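Trehalose monomycolate transport factor A (Mycolicibacterium smegmatis MC2 155, PDB 6T84) is required for MmpL3-dependent transport of trehalose monomycolate to the mycobacterial cell wall, and binds MmpL3 through its N-terminal part, most of which forms this chain. Local coordinates at residues 12-17 against 64-69; 25-30 against 48-53; 75-80 against 146-151; 82-87 against 178-183. One frame throughout, in Å; residues are numbered along the deposited sequence. Where two conformers were deposited one is given.

Contact 1: residues 12-17 against 64-69. With SO4 (sulfate ion), chain B.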
# COMPACT_ATOMS: atom_id res chain seq x y z
N ARG A 12 -1.01 -20.65 -8.57
CA ARG A 12 -2.19 -21.42 -8.22
C ARG A 12 -2.82 -20.87 -6.95
O ARG A 12 -4.05 -20.74 -6.87
CB ARG A 12 -1.79 -22.88 -8.00
CG ARG A 12 -2.90 -23.78 -7.50
CD ARG A 12 -2.40 -25.21 -7.34
NE ARG A 12 -2.05 -25.82 -8.62
CZ ARG A 12 -0.82 -25.88 -9.12
NH1 ARG A 12 0.21 -25.38 -8.45
NH2 ARG A 12 -0.61 -26.46 -10.30
N ARG A 13 -1.99 -20.56 -5.95
CA ARG A 13 -2.52 -20.07 -4.68
C ARG A 13 -3.15 -18.68 -4.84
O ARG A 13 -4.19 -18.41 -4.25
CB ARG A 13 -1.41 -20.06 -3.62
CG ARG A 13 -1.02 -21.46 -3.18
CD ARG A 13 0.12 -21.54 -2.10
NE ARG A 13 1.46 -21.06 -2.50
CZ ARG A 13 1.99 -19.89 -2.11
NH1 ARG A 13 1.31 -19.02 -1.32
NH2 ARG A 13 3.23 -19.58 -2.51
N ARG A 14 -2.55 -17.81 -5.67
CA ARG A 14 -3.12 -16.50 -5.89
C ARG A 14 -4.44 -16.60 -6.65
O ARG A 14 -5.41 -15.87 -6.35
CB ARG A 14 -2.09 -15.61 -6.60
CG ARG A 14 -2.56 -14.14 -6.81
CD ARG A 14 -2.54 -13.35 -5.48
NE ARG A 14 -1.22 -13.34 -4.82
CZ ARG A 14 -0.18 -12.53 -5.11
NH1 ARG A 14 -0.22 -11.69 -6.16
NH2 ARG A 14 0.95 -12.63 -4.41
N LYS A 15 -4.53 -17.50 -7.63
CA LYS A 15 -5.80 -17.74 -8.34
C LYS A 15 -6.88 -18.28 -7.40
O LYS A 15 -8.05 -17.86 -7.48
CB LYS A 15 -5.55 -18.70 -9.53
CG LYS A 15 -6.55 -18.55 -10.66
CD LYS A 15 -6.21 -19.51 -11.82
CE LYS A 15 -4.83 -19.26 -12.42
NZ LYS A 15 -4.65 -19.97 -13.73
N SER A 16 -6.53 -19.22 -6.51
CA SER A 16 -7.50 -19.73 -5.54
C SER A 16 -8.01 -18.62 -4.63
O SER A 16 -9.21 -18.55 -4.32
CB SER A 16 -6.87 -20.86 -4.69
OG SER A 16 -7.76 -21.34 -3.66
N TRP A 17 -7.10 -17.77 -4.15
CA TRP A 17 -7.49 -16.68 -3.26
C TRP A 17 -8.37 -15.68 -4.00
O TRP A 17 -9.37 -15.22 -3.43
CB TRP A 17 -6.21 -16.04 -2.76
CG TRP A 17 -6.38 -14.86 -1.91
CD1 TRP A 17 -6.73 -14.84 -0.57
CD2 TRP A 17 -6.20 -13.49 -2.28
NE1 TRP A 17 -6.76 -13.56 -0.11
CE2 TRP A 17 -6.43 -12.71 -1.13
CE3 TRP A 17 -5.86 -12.84 -3.49
CZ2 TRP A 17 -6.33 -11.32 -1.12
CZ3 TRP A 17 -5.76 -11.47 -3.49
CH2 TRP A 17 -6.00 -10.72 -2.31
N ILE A 64 -4.16 -6.34 -6.51
CA ILE A 64 -3.11 -7.05 -5.78
C ILE A 64 -2.20 -7.66 -6.83
O ILE A 64 -2.69 -8.31 -7.77
CB ILE A 64 -3.72 -8.14 -4.89
CG1 ILE A 64 -4.78 -7.50 -3.95
CG2 ILE A 64 -2.59 -8.82 -4.06
CD1 ILE A 64 -6.22 -7.72 -4.38
N PHE A 65 -0.90 -7.47 -6.67
CA PHE A 65 -0.00 -7.95 -7.73
C PHE A 65 1.41 -8.09 -7.18
O PHE A 65 1.72 -7.57 -6.10
CB PHE A 65 -0.01 -7.01 -8.96
CG PHE A 65 0.24 -5.59 -8.61
CD1 PHE A 65 1.55 -5.10 -8.54
CD2 PHE A 65 -0.81 -4.75 -8.29
CE1 PHE A 65 1.80 -3.76 -8.14
CE2 PHE A 65 -0.57 -3.41 -7.94
CZ PHE A 65 0.73 -2.91 -7.87
N ASP A 66 2.25 -8.83 -7.91
CA ASP A 66 3.64 -8.99 -7.54
C ASP A 66 4.50 -8.15 -8.49
O ASP A 66 4.22 -8.06 -9.69
CB ASP A 66 4.08 -10.45 -7.67
CG ASP A 66 3.28 -11.38 -6.79
OD1 ASP A 66 2.76 -10.93 -5.74
OD2 ASP A 66 3.22 -12.59 -7.11
N ILE A 67 5.54 -7.54 -7.93
CA ILE A 67 6.62 -6.94 -8.70
C ILE A 67 7.82 -7.85 -8.46
O ILE A 67 8.38 -7.86 -7.36
CB ILE A 67 6.92 -5.52 -8.21
CG1 ILE A 67 5.61 -4.70 -8.17
CG2 ILE A 67 8.03 -4.88 -9.06
CD1 ILE A 67 5.79 -3.26 -7.69
N GLU A 68 8.22 -8.62 -9.48
CA GLU A 68 9.14 -9.75 -9.25
C GLU A 68 10.32 -9.42 -8.34
O GLU A 68 11.03 -8.43 -8.55
CB GLU A 68 9.67 -10.26 -10.58
CG GLU A 68 8.71 -11.15 -11.32
CD GLU A 68 9.17 -11.38 -12.74
OE1 GLU A 68 9.99 -12.29 -12.95
OE2 GLU A 68 8.72 -10.64 -13.63
N GLU A 69 10.52 -10.27 -7.34
CA GLU A 69 11.62 -10.16 -6.38
C GLU A 69 11.69 -8.79 -5.70
O GLU A 69 12.76 -8.34 -5.29
CB GLU A 69 12.96 -10.53 -7.03
CG GLU A 69 12.95 -11.90 -7.70
CD GLU A 69 14.25 -12.20 -8.42
OE1 GLU A 69 15.10 -11.29 -8.52
OE2 GLU A 69 14.42 -13.35 -8.88
S SO4 B . 1.99 -22.43 -10.15
O1 SO4 B . 1.44 -22.16 -8.84
O2 SO4 B . 1.61 -21.45 -11.19
O3 SO4 B . 3.45 -22.56 -10.10
O4 SO4 B . 1.53 -23.79 -10.44
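Arg-14 and Phe-65 mark the nearest backbone approach between helix segment 12-17 and strand 64-67, which run nearly antiparallel at 164° with their axes 11.3 Å apart, so side chains alone bridge the gap. Arg-14 does most of this. Its chain leaves the helix with CG anti to the backbone N (chi1 -176°) and then bends twice, which carries the guanidinium across to Asp-66. Both terminal nitrogens close end-on upon a single carboxylate oxygen: NH2 of Arg-14 reaches OD1 of Asp-66 at 2.8 Å through the syn lone pair, while NH1 of Arg-14 meets the same OD1 at 3.1 Å from above the carboxylate plane. That oxygen lies at the guanidinium edge, and the two flat groups stand almost perpendicular, 84° apart. Thr-72 also bonds OD1 of Asp-66 and Asn-51 bonds OD2, so the buried carboxylate is gripped from several directions, which would be expected to favour its charged form. CG2 of Ile-64 lies over one guanidinium face, and Trp-162 of helix 159-175 makes a cation-pi contact with Arg-14. One turn further on, the indole of Trp-17 presents its edge to Ile-64, CH2 to CD1 at 3.7 Å, while its NE1 bonds Asp-163. A buried salt bridge beside an apolar contact thus holds helix 10-21 as a layer on one face of the antiparallel sheet.

Contact 2: residues 25-30 against 48-53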
# COMPACT_ATOMS: atom_id res chain seq x y z
N TYR A 25 -8.54 -12.80 -11.86
CA TYR A 25 -7.12 -13.10 -11.86
C TYR A 25 -6.56 -12.95 -13.28
O TYR A 25 -7.17 -13.43 -14.26
CB TYR A 25 -6.85 -14.53 -11.35
CG TYR A 25 -5.41 -14.95 -11.46
CD1 TYR A 25 -4.51 -14.67 -10.44
CD2 TYR A 25 -4.93 -15.58 -12.60
CE1 TYR A 25 -3.18 -15.02 -10.55
CE2 TYR A 25 -3.61 -15.95 -12.72
CZ TYR A 25 -2.74 -15.66 -11.67
OH TYR A 25 -1.40 -16.03 -11.78
N GLU A 26 -5.37 -12.37 -13.40
CA GLU A 26 -4.62 -12.35 -14.66
C GLU A 26 -3.17 -12.68 -14.38
O GLU A 26 -2.60 -12.18 -13.41
CB GLU A 26 -4.58 -10.89 -15.24
CG GLU A 26 -5.92 -10.33 -15.53
CD GLU A 26 -5.84 -8.89 -16.00
OE1 GLU A 26 -4.75 -8.28 -16.05
OE2 GLU A 26 -6.90 -8.34 -16.29
N TYR A 27 -2.51 -13.41 -15.27
CA TYR A 27 -1.13 -13.72 -14.96
C TYR A 27 -0.26 -12.49 -15.02
O TYR A 27 0.72 -12.37 -14.26
CB TYR A 27 -0.55 -14.77 -15.89
CG TYR A 27 0.87 -15.01 -15.48
CD1 TYR A 27 1.15 -15.53 -14.22
CD2 TYR A 27 1.93 -14.67 -16.31
CE1 TYR A 27 2.46 -15.72 -13.79
CE2 TYR A 27 3.27 -14.87 -15.89
CZ TYR A 27 3.52 -15.42 -14.64
OH TYR A 27 4.82 -15.65 -14.24
N GLU A 28 -0.56 -11.55 -15.93
CA GLU A 28 0.30 -10.39 -16.05
C GLU A 28 -0.55 -9.25 -16.58
O GLU A 28 -1.52 -9.48 -17.32
CB GLU A 28 1.42 -10.70 -17.09
CG GLU A 28 2.41 -9.59 -17.34
CD GLU A 28 3.59 -10.05 -18.17
OE1 GLU A 28 3.56 -11.17 -18.72
OE2 GLU A 28 4.56 -9.26 -18.25
N SER A 29 -0.19 -8.04 -16.20
CA SER A 29 -0.82 -6.87 -16.78
C SER A 29 0.27 -5.88 -17.13
O SER A 29 0.98 -5.39 -16.24
CB SER A 29 -1.84 -6.23 -15.84
OG SER A 29 -2.27 -5.02 -16.46
N GLU A 30 0.38 -5.56 -18.42
CA GLU A 30 1.55 -4.83 -18.88
C GLU A 30 1.53 -3.35 -18.56
O GLU A 30 2.59 -2.74 -18.55
CB GLU A 30 1.81 -5.08 -20.38
CG GLU A 30 2.00 -6.56 -20.71
CD GLU A 30 2.33 -6.79 -22.17
OE1 GLU A 30 2.49 -5.81 -22.92
OE2 GLU A 30 2.45 -7.97 -22.57
N THR A 48 6.73 -5.53 -15.05
CA THR A 48 5.29 -5.57 -15.18
C THR A 48 4.71 -6.28 -13.98
O THR A 48 5.37 -7.09 -13.32
CB THR A 48 4.84 -6.35 -16.41
OG1 THR A 48 5.28 -7.69 -16.27
CG2 THR A 48 5.43 -5.77 -17.71
N ALA A 49 3.44 -6.03 -13.75
CA ALA A 49 2.71 -6.61 -12.63
C ALA A 49 2.37 -8.06 -12.97
O ALA A 49 1.89 -8.36 -14.08
CB ALA A 49 1.44 -5.80 -12.42
N LYS A 50 2.62 -8.97 -12.04
CA LYS A 50 2.34 -10.39 -12.26
C LYS A 50 1.42 -10.92 -11.19
O LYS A 50 1.33 -10.37 -10.09
CB LYS A 50 3.61 -11.24 -12.34
CG LYS A 50 4.40 -10.93 -13.61
CD LYS A 50 5.46 -11.93 -13.90
CE LYS A 50 6.15 -11.56 -15.23
NZ LYS A 50 7.47 -12.21 -15.40
N ASN A 51 0.80 -12.07 -11.47
CA ASN A 51 -0.15 -12.69 -10.53
C ASN A 51 -1.14 -11.65 -10.01
O ASN A 51 -1.26 -11.39 -8.80
CB ASN A 51 0.59 -13.36 -9.37
CG ASN A 51 1.30 -14.57 -9.79
OD1 ASN A 51 0.74 -15.40 -10.49
ND2 ASN A 51 2.55 -14.73 -9.35
N VAL A 52 -1.81 -11.03 -10.96
CA VAL A 52 -2.62 -9.84 -10.73
C VAL A 52 -4.03 -10.26 -10.33
O VAL A 52 -4.66 -11.11 -10.99
CB VAL A 52 -2.64 -8.98 -11.99
CG1 VAL A 52 -3.50 -7.71 -11.75
CG2 VAL A 52 -1.22 -8.61 -12.42
N VAL A 53 -4.57 -9.61 -9.29
CA VAL A 53 -5.92 -9.87 -8.84
C VAL A 53 -6.64 -8.52 -8.82
O VAL A 53 -6.12 -7.53 -8.26
CB VAL A 53 -5.93 -10.53 -7.44
CG1 VAL A 53 -7.37 -10.74 -6.96
CG2 VAL A 53 -5.19 -11.87 -7.51
O HOH W 1 2.38 -3.43 -15.18
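Two short side-chain hydrogen bonds flank the backbone pairing of 25-30 with 48-53. The hydroxyl of Tyr-25 donates to OD1 of Asn-51 at 2.6 Å, in the carbonyl plane, with that oxygen in plane at the edge of the phenol ring and the amide turned 34° from it. Near the other end, OG1 of Thr-48 donates to OE2 of Glu-28, also at 2.6 Å, on the anti side and tilted out of the carboxylate plane. With chi1 at 62°, OG1 of Thr-48 is directed at Glu-28. Between these bonds the chains pair as antiparallel strands. Glu-26 and Val-52 exchange two backbone bonds, N of Glu-26 to O of Val-52 being 2.8 Å long, and N of Ser-29 reaches O of Ala-49 at 3.0 Å. A water between O of Ser-29 and N of Ala-49 completes that pair in place of a second direct bond. At the corner, N of Asn-51 bonds O of Tyr-27 from above the carbonyl plane. In the packing, CG2 of Val-52 lies against Ser-29, 4.2 Å from its CB, and CG2 of Val-53 touches the edge of the Tyr-25 ring at CD1, 4.1 Å away. The Tyr-27 hydroxyl lies near CD of Lys-50, whose amine is held by Glu-68. Both chains turn a corner at Tyr-27 and Asn-51, where the pairing changes from strands 24-26 and 52-57 of the large antiparallel sheet to a two-stranded ribbon.

Contact 3: residues 75-80 against 146-151. With SO4 (sulfate ion), chain C.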
# COMPACT_ATOMS: atom_id res chain seq x y z
N ALA A 75 -3.25 -2.24 -3.75
CA ALA A 75 -3.63 -0.84 -3.97
C ALA A 75 -5.13 -0.70 -3.86
O ALA A 75 -5.86 -1.40 -4.58
CB ALA A 75 -3.21 -0.37 -5.36
N LEU A 76 -5.60 0.20 -2.99
CA LEU A 76 -7.03 0.40 -2.76
C LEU A 76 -7.45 1.81 -3.19
O LEU A 76 -6.81 2.79 -2.83
CB LEU A 76 -7.35 0.22 -1.28
CG LEU A 76 -8.80 0.50 -0.82
CD1 LEU A 76 -9.77 -0.50 -1.46
CD2 LEU A 76 -8.93 0.44 0.76
N HIS A 77 -8.51 1.89 -3.99
CA HIS A 77 -8.92 3.21 -4.47
C HIS A 77 -9.54 4.07 -3.38
O HIS A 77 -10.34 3.59 -2.57
CB HIS A 77 -9.94 3.04 -5.61
CG HIS A 77 -10.27 4.32 -6.28
ND1 HIS A 77 -11.47 5.00 -6.10
CD2 HIS A 77 -9.57 5.04 -7.20
CE1 HIS A 77 -11.47 6.09 -6.84
NE2 HIS A 77 -10.33 6.14 -7.52
N ARG A 78 -9.17 5.35 -3.35
CA ARG A 78 -9.69 6.31 -2.36
C ARG A 78 -10.91 7.03 -2.92
O ARG A 78 -10.96 7.42 -4.10
CB ARG A 78 -8.68 7.41 -2.08
CG ARG A 78 -7.37 7.00 -1.44
CD ARG A 78 -6.41 8.21 -1.42
NE ARG A 78 -6.97 9.30 -0.60
CZ ARG A 78 -6.79 9.35 0.71
NH1 ARG A 78 -6.07 8.40 1.30
NH2 ARG A 78 -7.33 10.34 1.42
N LYS A 79 -11.86 7.28 -2.03
CA LYS A 79 -13.09 7.94 -2.47
C LYS A 79 -12.85 9.41 -2.82
O LYS A 79 -13.42 9.92 -3.79
CB LYS A 79 -14.17 7.79 -1.40
CG LYS A 79 -15.53 8.31 -1.81
CD LYS A 79 -16.57 8.11 -0.72
CE LYS A 79 -17.93 8.56 -1.19
NZ LYS A 79 -18.28 7.92 -2.49
N VAL A 80 -12.03 10.10 -2.03
CA VAL A 80 -11.72 11.51 -2.23
C VAL A 80 -10.21 11.67 -2.35
O VAL A 80 -9.47 11.25 -1.45
CB VAL A 80 -12.27 12.36 -1.08
CG1 VAL A 80 -12.07 13.85 -1.38
CG2 VAL A 80 -13.74 12.01 -0.80
N GLN A 146 -2.52 10.16 -4.90
CA GLN A 146 -3.68 11.03 -4.93
C GLN A 146 -4.99 10.26 -4.72
O GLN A 146 -5.84 10.67 -3.93
CB GLN A 146 -3.72 11.81 -6.23
CG GLN A 146 -4.89 12.80 -6.24
CD GLN A 146 -4.86 13.74 -7.41
OE1 GLN A 146 -3.80 14.18 -7.84
NE2 GLN A 146 -6.04 14.05 -7.94
N ASN A 147 -5.18 9.16 -5.45
CA ASN A 147 -6.42 8.42 -5.44
C ASN A 147 -6.30 6.98 -4.97
O ASN A 147 -7.24 6.19 -5.19
CB ASN A 147 -6.96 8.46 -6.88
CG ASN A 147 -7.32 9.85 -7.30
OD1 ASN A 147 -8.18 10.44 -6.68
ND2 ASN A 147 -6.68 10.36 -8.36
N TRP A 148 -5.19 6.64 -4.32
CA TRP A 148 -4.93 5.25 -3.94
C TRP A 148 -4.20 5.20 -2.61
O TRP A 148 -3.41 6.09 -2.30
CB TRP A 148 -4.01 4.62 -4.98
CG TRP A 148 -4.68 4.51 -6.31
CD1 TRP A 148 -4.67 5.46 -7.28
CD2 TRP A 148 -5.52 3.46 -6.75
NE1 TRP A 148 -5.44 5.05 -8.33
CE2 TRP A 148 -5.97 3.82 -8.05
CE3 TRP A 148 -5.95 2.26 -6.19
CZ2 TRP A 148 -6.84 3.01 -8.80
CZ3 TRP A 148 -6.77 1.42 -6.93
CH2 TRP A 148 -7.22 1.81 -8.23
N THR A 149 -4.45 4.16 -1.84
CA THR A 149 -3.68 3.86 -0.63
C THR A 149 -3.15 2.45 -0.87
O THR A 149 -3.90 1.57 -1.33
CB THR A 149 -4.60 3.85 0.61
OG1 THR A 149 -5.20 5.16 0.77
CG2 THR A 149 -3.86 3.49 1.92
N LEU A 150 -1.85 2.24 -0.56
CA LEU A 150 -1.13 1.02 -0.93
C LEU A 150 -0.36 0.44 0.24
O LEU A 150 0.12 1.16 1.14
CB LEU A 150 -0.12 1.33 -2.06
CG LEU A 150 -0.76 1.92 -3.35
CD1 LEU A 150 -0.63 3.46 -3.31
CD2 LEU A 150 -0.10 1.36 -4.58
N VAL A 151 -0.22 -0.88 0.20
CA VAL A 151 0.63 -1.62 1.14
C VAL A 151 1.55 -2.53 0.33
O VAL A 151 1.09 -3.26 -0.56
CB VAL A 151 -0.23 -2.45 2.12
CG1 VAL A 151 0.68 -3.43 2.95
CG2 VAL A 151 -1.16 -1.54 3.00
S SO4 C . -5.45 7.90 -10.94
O1 SO4 C . -4.99 8.79 -9.86
O2 SO4 C . -6.21 8.70 -11.91
O3 SO4 C . -4.31 7.28 -11.61
O4 SO4 C . -6.37 6.90 -10.52
O HOH W 2 -10.59 9.56 -5.84
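Trp-148 and Arg-78 bury the most surface here, on opposite faces of an antiparallel strand pair, with Ala-75 close behind. The indole of Trp-148 lies across the neighbouring strand 75-77: CB of His-77 sits over its six-membered ring, 4.0 Å from the centroid, as a CH-pi contact. The imidazole of His-77 turns an edge to the same ring, an edge-to-face pair with planes at 78°, while its ND1 bonds Glu-60. Ala-75 packs beside the indole, its CB 3.9 Å from CE3 of Trp-148 and 3.6 Å from CD2 of Leu-150. A sulfate, probably from the crystallisation liquor, lies at the edge of the indole, near its plane: NE1 of Trp-148 gives to its O4 at 3.0 Å and ND2 of Asn-147 to its O1. Arg-78 begins with CG anti to its carbonyl carbon (chi1 -64°), and its aliphatic part passes over the backbone of Asn-147 and Trp-148. Beyond the bend at chi3, NH1 of Arg-78 makes only a weak bond, 3.4 Å, to OG1 of Thr-149, whose stronger partner is Asn-173. The guanidinium ties its own loop, through NE to O of Val-80, to the chain just after helix 159-175, through NH2 to O of Leu-176. Leu-76 and Thr-149 form the central hydrogen-bonded pair, and N of Arg-78 to O of Asn-147 (2.8 Å) continues it, an antiparallel ladder joining strands 71-77 and 148-153 in mid-sheet.

Contact 4: residues 82-87 against 178-183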
# COMPACT_ATOMS: atom_id res chain seq x y z
N THR A 82 -6.34 13.37 -2.53
CA THR A 82 -5.56 14.33 -1.76
C THR A 82 -4.24 14.59 -2.45
O THR A 82 -3.72 13.71 -3.13
CB THR A 82 -5.29 13.81 -0.34
OG1 THR A 82 -4.57 14.81 0.39
CG2 THR A 82 -4.40 12.51 -0.28
N ASN A 83 -3.67 15.78 -2.26
CA ASN A 83 -2.31 16.02 -2.72
C ASN A 83 -1.27 15.73 -1.65
O ASN A 83 -0.07 15.84 -1.94
CB ASN A 83 -2.10 17.47 -3.17
CG ASN A 83 -2.68 17.75 -4.53
OD1 ASN A 83 -2.82 16.87 -5.38
ND2 ASN A 83 -3.00 19.02 -4.75
N VAL A 84 -1.66 15.39 -0.45
CA VAL A 84 -0.67 15.03 0.58
C VAL A 84 -0.30 13.55 0.43
O VAL A 84 -1.17 12.71 0.15
CB VAL A 84 -1.25 15.30 1.98
CG1 VAL A 84 -0.29 14.90 3.14
CG2 VAL A 84 -1.62 16.79 2.13
N VAL A 85 0.98 13.22 0.64
CA VAL A 85 1.46 11.83 0.68
C VAL A 85 1.92 11.54 2.10
O VAL A 85 2.71 12.30 2.65
CB VAL A 85 2.62 11.59 -0.30
CG1 VAL A 85 3.27 10.19 -0.10
CG2 VAL A 85 2.11 11.73 -1.71
N VAL A 86 1.41 10.48 2.66
CA VAL A 86 1.95 9.90 3.91
C VAL A 86 2.54 8.55 3.58
O VAL A 86 1.91 7.75 2.85
CB VAL A 86 0.84 9.78 4.98
CG1 VAL A 86 1.39 9.11 6.30
CG2 VAL A 86 0.24 11.18 5.31
N ASP A 87 3.73 8.26 4.12
CA ASP A 87 4.42 6.99 3.92
C ASP A 87 4.82 6.51 5.31
O ASP A 87 5.52 7.22 6.05
CB ASP A 87 5.66 7.25 3.04
CG ASP A 87 6.47 6.01 2.73
OD1 ASP A 87 6.90 5.35 3.69
OD2 ASP A 87 6.72 5.73 1.52
N VAL A 178 -8.72 11.81 6.60
CA VAL A 178 -8.56 13.20 7.08
C VAL A 178 -7.63 14.05 6.23
O VAL A 178 -7.59 15.27 6.41
CB VAL A 178 -8.18 13.25 8.58
CG1 VAL A 178 -9.21 12.46 9.40
CG2 VAL A 178 -6.78 12.73 8.78
N LEU A 179 -6.90 13.45 5.27
CA LEU A 179 -6.00 14.25 4.45
C LEU A 179 -6.81 15.22 3.58
O LEU A 179 -7.92 14.88 3.13
CB LEU A 179 -5.15 13.35 3.56
CG LEU A 179 -4.13 12.47 4.33
CD1 LEU A 179 -3.33 11.63 3.33
CD2 LEU A 179 -3.28 13.39 5.32
N PRO A 180 -6.29 16.43 3.33
CA PRO A 180 -7.13 17.47 2.73
C PRO A 180 -7.44 17.16 1.28
O PRO A 180 -6.65 16.52 0.58
CB PRO A 180 -6.27 18.75 2.87
CG PRO A 180 -4.85 18.24 3.02
CD PRO A 180 -4.92 16.89 3.64
N PRO A 181 -8.59 17.61 0.78
CA PRO A 181 -8.94 17.38 -0.63
C PRO A 181 -8.02 18.15 -1.57
O PRO A 181 -7.34 19.11 -1.18
CB PRO A 181 -10.37 17.89 -0.74
CG PRO A 181 -10.84 18.14 0.70
CD PRO A 181 -9.60 18.38 1.51
N VAL A 182 -7.98 17.71 -2.82
CA VAL A 182 -7.20 18.44 -3.83
C VAL A 182 -7.83 19.81 -4.05
O VAL A 182 -9.04 19.89 -4.29
CB VAL A 182 -7.17 17.65 -5.13
CG1 VAL A 182 -6.40 18.39 -6.20
CG2 VAL A 182 -6.55 16.30 -4.86
N PRO A 183 -7.06 20.90 -3.97
CA PRO A 183 -7.65 22.22 -4.21
C PRO A 183 -8.21 22.36 -5.62
O PRO A 183 -7.70 21.79 -6.58
CB PRO A 183 -6.48 23.18 -3.98
CG PRO A 183 -5.26 22.35 -4.24
CD PRO A 183 -5.61 20.97 -3.75
O HOH W 3 -4.49 18.05 -0.99
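Thr-82 meets Pro-180 because its OG1 is turned opposite the backbone N (chi1 -178°), while in Leu-179 a CG anti to the carbonyl carbon (chi1 -68°) swings the CD1 and CD2 branches onto Val-84 and Val-86. The hydroxyl of Thr-82 donates to O of Pro-180 at 2.7 Å, lying in the plane of that carbonyl. The same OG1 accepts from N of Val-84 at 3.1 Å, an ST turn, so one buried oxygen both holds its own loop and grips the C-terminal segment, and these two bonds fix its rotation. Leu-179 crosses the valines at a slant, its CD2 4.0 Å from CG1 of Val-84 and its CD1 4.1 Å from CG2 of Val-86. CD of Pro-180 packs on the other branch of Val-84, CG2, at 3.6 Å. Farther out, the amide of Asn-83 lies across Val-182 and Pro-183, with ND2 3.4 Å from CD of Pro-183. A water that accepts from N of Asn-83 at 2.7 Å and donates to O of Pro-181 links the two backbones at this end. Residues 179-183 run in an extended, polyproline-like conformation, consistent with their three prolines. On the sheet side, Thr-82 bonds the backbone of Gln-146, and Asn-144 of strand 141-144 bonds Val-84 and Val-86 and touches Leu-179. Val-84 touches Ala-119 of helix 117-123 and Val-178 touches Ala-123, so both segments border that helix.

Overall arrangement
All four contacts reach the same nine-stranded antiparallel sheet. Contacts 1 and 2 lie toward one end, their centres about 8 Å apart; contact 2 is nested in the chain loop closed by contact 1, which uses strand 60-67 while contact 2 uses its sheet neighbour 52-57. Contact 3 follows in mid-sheet through strand 71-77, about 20 Å from contact 1, centre to centre. The centres of contacts 3 and 4 are about 11 Å apart, and their segments alternate along the sequence. Contact 4 lies across the chain's centre from contacts 1 and 2: segment 178-183 packs toward the far half, by the start of strand 86-90, in a single compact unit, probably cytoplasmic.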